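Type II secretion chaperone CpaB (Acinetobacter nosocomialis M2, PDB 6O38) binds the secreted metalloprotease CpaA as its chaperone and probably supports its export by the type II secretion system. Local coordinates at residues P74-I77 with E78-V82; Q142-E146 with K147-S151. All blocks are in the same frame, centred on the assembly; numbering follows the deposited sequence.

Contact 1 (P74-I77 with E78-V82); sequences PKVI and ELKKV
A chi1 of -61° places CG of Lys-80 beside its own backbone N and 3.3 Å from Val-76 O, and the bend at chi2 (-66°) then keeps CD and CE near the same oxygen, against the end of the helix. The same residue closes the turn through its backbone: Lys-80 N donates to Ile-77 O at 3.0 Å. Ile-77 turns its branched side chain to the buried side, and its CD1 reaches CB of Lys-80 at 4.2 Å, the two side chains crossing at about a right angle. A lysine suits this place because its methylenes can pack while its NZ travels on to a weak hydrogen bond with Gln-41 O.

These contacts finish helix 74-78, a single short turn between strands 68-72 and 85-90. Its bonding is slack: Leu-79 N is shared between Lys-75 O and Val-76 O, both at 3.4 Å and both weak, while the Lys-80 bond spans three residues, as in a 3-10 turn. Pro-74 fits the first turn, where a helix asks for no backbone N-H donor. Its carbonyl O lies 3.2 Å from CG of Glu-78, whose side chain runs extended beyond that atom, so that OE2 comes 4.2 Å from CB of Pro-74. Pro-74 O also accepts a weak hydrogen bond from Gln-132 NE2. Leu-79 lays CG 3.4 Å from Lys-75 O and its side chain rests on Gln-40, whereas Lys-75 sends its charged chain outward from the exposed side of the turn.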
loop_
_atom_site.group_PDB
_atom_site.type_symbol
_atom_site.label_atom_id
_atom_site.label_comp_id
_atom_site.label_asym_id
_atom_site.label_seq_id
_atom_site.Cartn_x
_atom_site.Cartn_y
_atom_site.Cartn_z
ATOM N N PRO G 74 -0.098 -3.868 24.149
ATOM C CA PRO G 74 -0.676 -5.049 23.485
ATOM C C PRO G 74 -2.063 -5.419 23.982
ATOM O O PRO G 74 -2.747 -6.204 23.314
ATOM C CB PRO G 74 0.338 -6.156 23.802
ATOM C CG PRO G 74 0.980 -5.716 25.076
ATOM C CD PRO G 74 1.051 -4.215 25.002
ATOM N N LYS G 75 -2.501 -4.884 25.121
ATOM C CA LYS G 75 -3.818 -5.210 25.650
ATOM C C LYS G 75 -4.943 -4.497 24.911
ATOM O O LYS G 75 -6.097 -4.928 25.006
ATOM C CB LYS G 75 -3.877 -4.870 27.141
ATOM C CG LYS G 75 -2.838 -5.608 27.971
ATOM C CD LYS G 75 -2.645 -4.968 29.334
ATOM C CE LYS G 75 -1.547 -5.672 30.114
ATOM N NZ LYS G 75 -1.226 -4.972 31.389
ATOM N N VAL G 76 -4.635 -3.423 24.180
ATOM C CA VAL G 76 -5.671 -2.694 23.455
ATOM C C VAL G 76 -6.198 -3.523 22.290
ATOM O O VAL G 76 -7.412 -3.608 22.070
ATOM C CB VAL G 76 -5.131 -1.330 22.986
ATOM C CG1 VAL G 76 -6.096 -0.682 22.005
ATOM C CG2 VAL G 76 -4.892 -0.420 24.181
ATOM N N ILE G 77 -5.299 -4.152 21.527
ATOM C CA ILE G 77 -5.734 -4.942 20.379
ATOM C C ILE G 77 -6.387 -6.244 20.830
ATOM O O ILE G 77 -7.314 -6.739 20.177
ATOM C CB ILE G 77 -4.548 -5.199 19.430
ATOM C CG1 ILE G 77 -4.999 -5.986 18.197
ATOM C CG2 ILE G 77 -3.435 -5.939 20.149
ATOM C CD1 ILE G 77 -6.057 -5.285 17.376
ATOM N N GLU G 78 -5.933 -6.812 21.950
ATOM C CA GLU G 78 -6.494 -8.070 22.431
ATOM C C GLU G 78 -7.938 -7.924 22.889
ATOM O O GLU G 78 -8.661 -8.925 22.945
ATOM C CB GLU G 78 -5.635 -8.627 23.566
ATOM C CG GLU G 78 -4.236 -9.032 23.135
ATOM C CD GLU G 78 -3.321 -9.314 24.308
ATOM O OE1 GLU G 78 -3.798 -9.269 25.462
ATOM O OE2 GLU G 78 -2.122 -9.577 24.078
ATOM N N LEU G 79 -8.373 -6.711 23.219
ATOM C CA LEU G 79 -9.760 -6.452 23.578
ATOM C C LEU G 79 -10.617 -6.070 22.379
ATOM O O LEU G 79 -11.796 -5.747 22.556
ATOM C CB LEU G 79 -9.834 -5.350 24.640
ATOM C CG LEU G 79 -9.220 -5.683 26.001
ATOM C CD1 LEU G 79 -9.281 -4.480 26.929
ATOM C CD2 LEU G 79 -9.922 -6.880 26.625
ATOM N N LYS G 80 -10.056 -6.096 21.173
ATOM C CA LYS G 80 -10.798 -5.771 19.963
ATOM C C LYS G 80 -11.367 -7.036 19.336
ATOM O O LYS G 80 -10.679 -8.056 19.231
ATOM C CB LYS G 80 -9.901 -5.051 18.954
ATOM C CG LYS G 80 -9.336 -3.728 19.443
ATOM C CD LYS G 80 -10.430 -2.692 19.643
ATOM C CE LYS G 80 -9.847 -1.357 20.081
ATOM N NZ LYS G 80 -10.897 -0.315 20.249
ATOM N N LYS G 81 -12.626 -6.962 18.922
ATOM C CA LYS G 81 -13.305 -8.059 18.251
ATOM C C LYS G 81 -13.569 -7.687 16.798
ATOM O O LYS G 81 -13.343 -6.551 16.371
ATOM C CB LYS G 81 -14.610 -8.411 18.979
ATOM C CG LYS G 81 -14.429 -8.582 20.482
ATOM C CD LYS G 81 -15.536 -9.415 21.111
ATOM C CE LYS G 81 -16.866 -8.681 21.123
ATOM N NZ LYS G 81 -17.905 -9.456 21.859
ATOM N N VAL G 82 -14.040 -8.670 16.028
ATOM C CA VAL G 82 -14.294 -8.450 14.608
ATOM C C VAL G 82 -15.378 -7.394 14.451
ATOM O O VAL G 82 -16.505 -7.562 14.932
ATOM C CB VAL G 82 -14.679 -9.761 13.916
ATOM C CG1 VAL G 82 -15.222 -9.484 12.523
ATOM C CG2 VAL G 82 -13.478 -10.691 13.842
#

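Contact 2 (Q142-E146 with K147-S151); sequences QIFTE and KGNYS
Thr-145 and Gly-148 grip each other across a type I turn: OG1 of the threonine donates to Gly-148 O at 2.8 Å, in the carbonyl plane and on a lone pair, and Thr-145 N reaches the same oxygen at 3.1 Å. The hydroxyl gets there because chi1 of 73° sets it between the backbone N and the carbonyl carbon, where it also accepts weakly from Lys-147 N. Gly-148 has a phi of 149°, which glycine alone takes up readily.

Beyond the turn, Ile-143 and Tyr-150 form a hydrogen-bonded pair of this antiparallel hairpin, with Ile-143 N to Tyr-150 O and Tyr-150 N to Ile-143 O both 2.9 Å. Ile-143, apolar and beta-branched, suits a strand buried against Phe-88, Met-90 and Phe-118. On the other face, Phe-144 offers its ring edge to Asn-149 OD1, 3.4 Å from CD1, the amide almost perpendicular to the ring.

Further out, Phe-127 meets Phe-144 edge-to-face, Arg-97 makes a salt bridge with Glu-146, and Asn-533 of the CpaA chain packs on Phe-144 and Asn-149. Gly-148 O takes two hydrogen bonds from Thr-145, from backbone N and hydroxyl, which ties side chain to backbone and probably limits the turn's freedom.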
loop_
_atom_site.group_PDB
_atom_site.type_symbol
_atom_site.label_atom_id
_atom_site.label_comp_id
_atom_site.label_asym_id
_atom_site.label_seq_id
_atom_site.Cartn_x
_atom_site.Cartn_y
_atom_site.Cartn_z
ATOM N N GLN G 142 1.829 -4.589 9.656
ATOM C CA GLN G 142 1.940 -4.279 8.235
ATOM C C GLN G 142 0.797 -3.339 7.876
ATOM O O GLN G 142 -0.370 -3.740 7.902
ATOM C CB GLN G 142 1.887 -5.548 7.385
ATOM C CG GLN G 142 2.975 -6.558 7.692
ATOM C CD GLN G 142 2.873 -7.795 6.823
ATOM O OE1 GLN G 142 2.110 -7.828 5.858
ATOM N NE2 GLN G 142 3.641 -8.823 7.163
ATOM N N ILE G 143 1.129 -2.094 7.558
ATOM C CA ILE G 143 0.142 -1.078 7.213
ATOM C C ILE G 143 0.319 -0.763 5.734
ATOM O O ILE G 143 1.332 -0.178 5.331
ATOM C CB ILE G 143 0.289 0.177 8.082
ATOM C CG1 ILE G 143 0.255 -0.209 9.563
ATOM C CG2 ILE G 143 -0.809 1.181 7.763
ATOM C CD1 ILE G 143 0.845 0.829 10.486
ATOM N N PHE G 144 -0.664 -1.148 4.924
ATOM C CA PHE G 144 -0.604 -0.995 3.473
ATOM C C PHE G 144 -1.656 0.018 3.038
ATOM O O PHE G 144 -2.856 -0.274 3.062
ATOM C CB PHE G 144 -0.813 -2.340 2.780
ATOM C CG PHE G 144 0.210 -3.375 3.146
ATOM C CD1 PHE G 144 1.562 -3.085 3.083
ATOM C CD2 PHE G 144 -0.181 -4.639 3.558
ATOM C CE1 PHE G 144 2.506 -4.038 3.422
ATOM C CE2 PHE G 144 0.759 -5.594 3.898
ATOM C CZ PHE G 144 2.103 -5.293 3.829
ATOM N N THR G 145 -1.203 1.200 2.635
ATOM C CA THR G 145 -2.064 2.241 2.098
ATOM C C THR G 145 -1.580 2.633 0.708
ATOM O O THR G 145 -0.476 2.279 0.285
ATOM C CB THR G 145 -2.093 3.474 3.012
ATOM O OG1 THR G 145 -0.847 4.173 2.912
ATOM C CG2 THR G 145 -2.332 3.067 4.458
ATOM N N GLU G 146 -2.427 3.372 -0.009
ATOM C CA GLU G 146 -2.031 3.885 -1.314
ATOM C C GLU G 146 -0.958 4.961 -1.203
ATOM O O GLU G 146 -0.255 5.219 -2.186
ATOM C CB GLU G 146 -3.249 4.442 -2.058
ATOM C CG GLU G 146 -3.825 5.725 -1.467
ATOM C CD GLU G 146 -4.570 5.506 -0.162
ATOM O OE1 GLU G 146 -4.848 4.338 0.183
ATOM O OE2 GLU G 146 -4.875 6.506 0.521
ATOM N N LYS G 147 -0.817 5.587 -0.034
ATOM C CA LYS G 147 0.201 6.608 0.175
ATOM C C LYS G 147 1.554 6.030 0.566
ATOM O O LYS G 147 2.530 6.783 0.638
ATOM C CB LYS G 147 -0.261 7.609 1.238
ATOM C CG LYS G 147 -1.459 8.445 0.817
ATOM C CD LYS G 147 -1.875 9.414 1.913
ATOM C CE LYS G 147 -3.036 10.290 1.465
ATOM N NZ LYS G 147 -3.463 11.237 2.532
ATOM N N GLY G 148 1.636 4.737 0.828
ATOM C CA GLY G 148 2.885 4.127 1.246
ATOM C C GLY G 148 2.635 2.948 2.160
ATOM O O GLY G 148 1.531 2.726 2.653
ATOM N N ASN G 149 3.702 2.186 2.386
ATOM C CA ASN G 149 3.665 0.980 3.201
ATOM C C ASN G 149 4.573 1.152 4.409
ATOM O O ASN G 149 5.700 1.641 4.285
ATOM C CB ASN G 149 4.096 -0.240 2.386
ATOM C CG ASN G 149 3.288 -0.399 1.117
ATOM O OD1 ASN G 149 2.059 -0.356 1.142
ATOM N ND2 ASN G 149 3.976 -0.573 -0.004
ATOM N N TYR G 150 4.079 0.753 5.578
ATOM C CA TYR G 150 4.782 0.991 6.829
ATOM C C TYR G 150 4.810 -0.276 7.669
ATOM O O TYR G 150 3.799 -0.975 7.796
ATOM C CB TYR G 150 4.125 2.134 7.607
ATOM C CG TYR G 150 3.940 3.374 6.767
ATOM C CD1 TYR G 150 4.959 4.309 6.638
ATOM C CD2 TYR G 150 2.754 3.599 6.085
ATOM C CE1 TYR G 150 4.796 5.438 5.859
ATOM C CE2 TYR G 150 2.582 4.723 5.304
ATOM C CZ TYR G 150 3.603 5.641 5.196
ATOM O OH TYR G 150 3.436 6.766 4.419
ATOM N N SER G 151 5.977 -0.567 8.236
ATOM C CA SER G 151 6.175 -1.715 9.105
ATOM C C SER G 151 6.489 -1.243 10.518
ATOM O O SER G 151 7.210 -0.259 10.708
ATOM C CB SER G 151 7.312 -2.601 8.589
ATOM O OG SER G 151 8.532 -1.882 8.534
#

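Overall arrangement
Along the chain the whole of contact 1 precedes contact 2. Their centres lie 21 Å apart, on opposite sides of the chain's centre, and their nearest atoms are about 11 Å apart, so they do not touch. Only contact 2 lies in the antiparallel sheet, as the tight hairpin between the neighbouring strands 138-145 and 148-155; contact 1 is the connection from strand 68-72 to strand 85-90, an outermost strand of that sheet. Strand 85-90, which follows contact 1, packs Phe-88 and Met-90 against the Ile-143 side of the hairpin. CpaA reaches contact 2 but leaves contact 1 untouched, so the hairpin belongs to the chaperone-substrate interface and the helical turn does not.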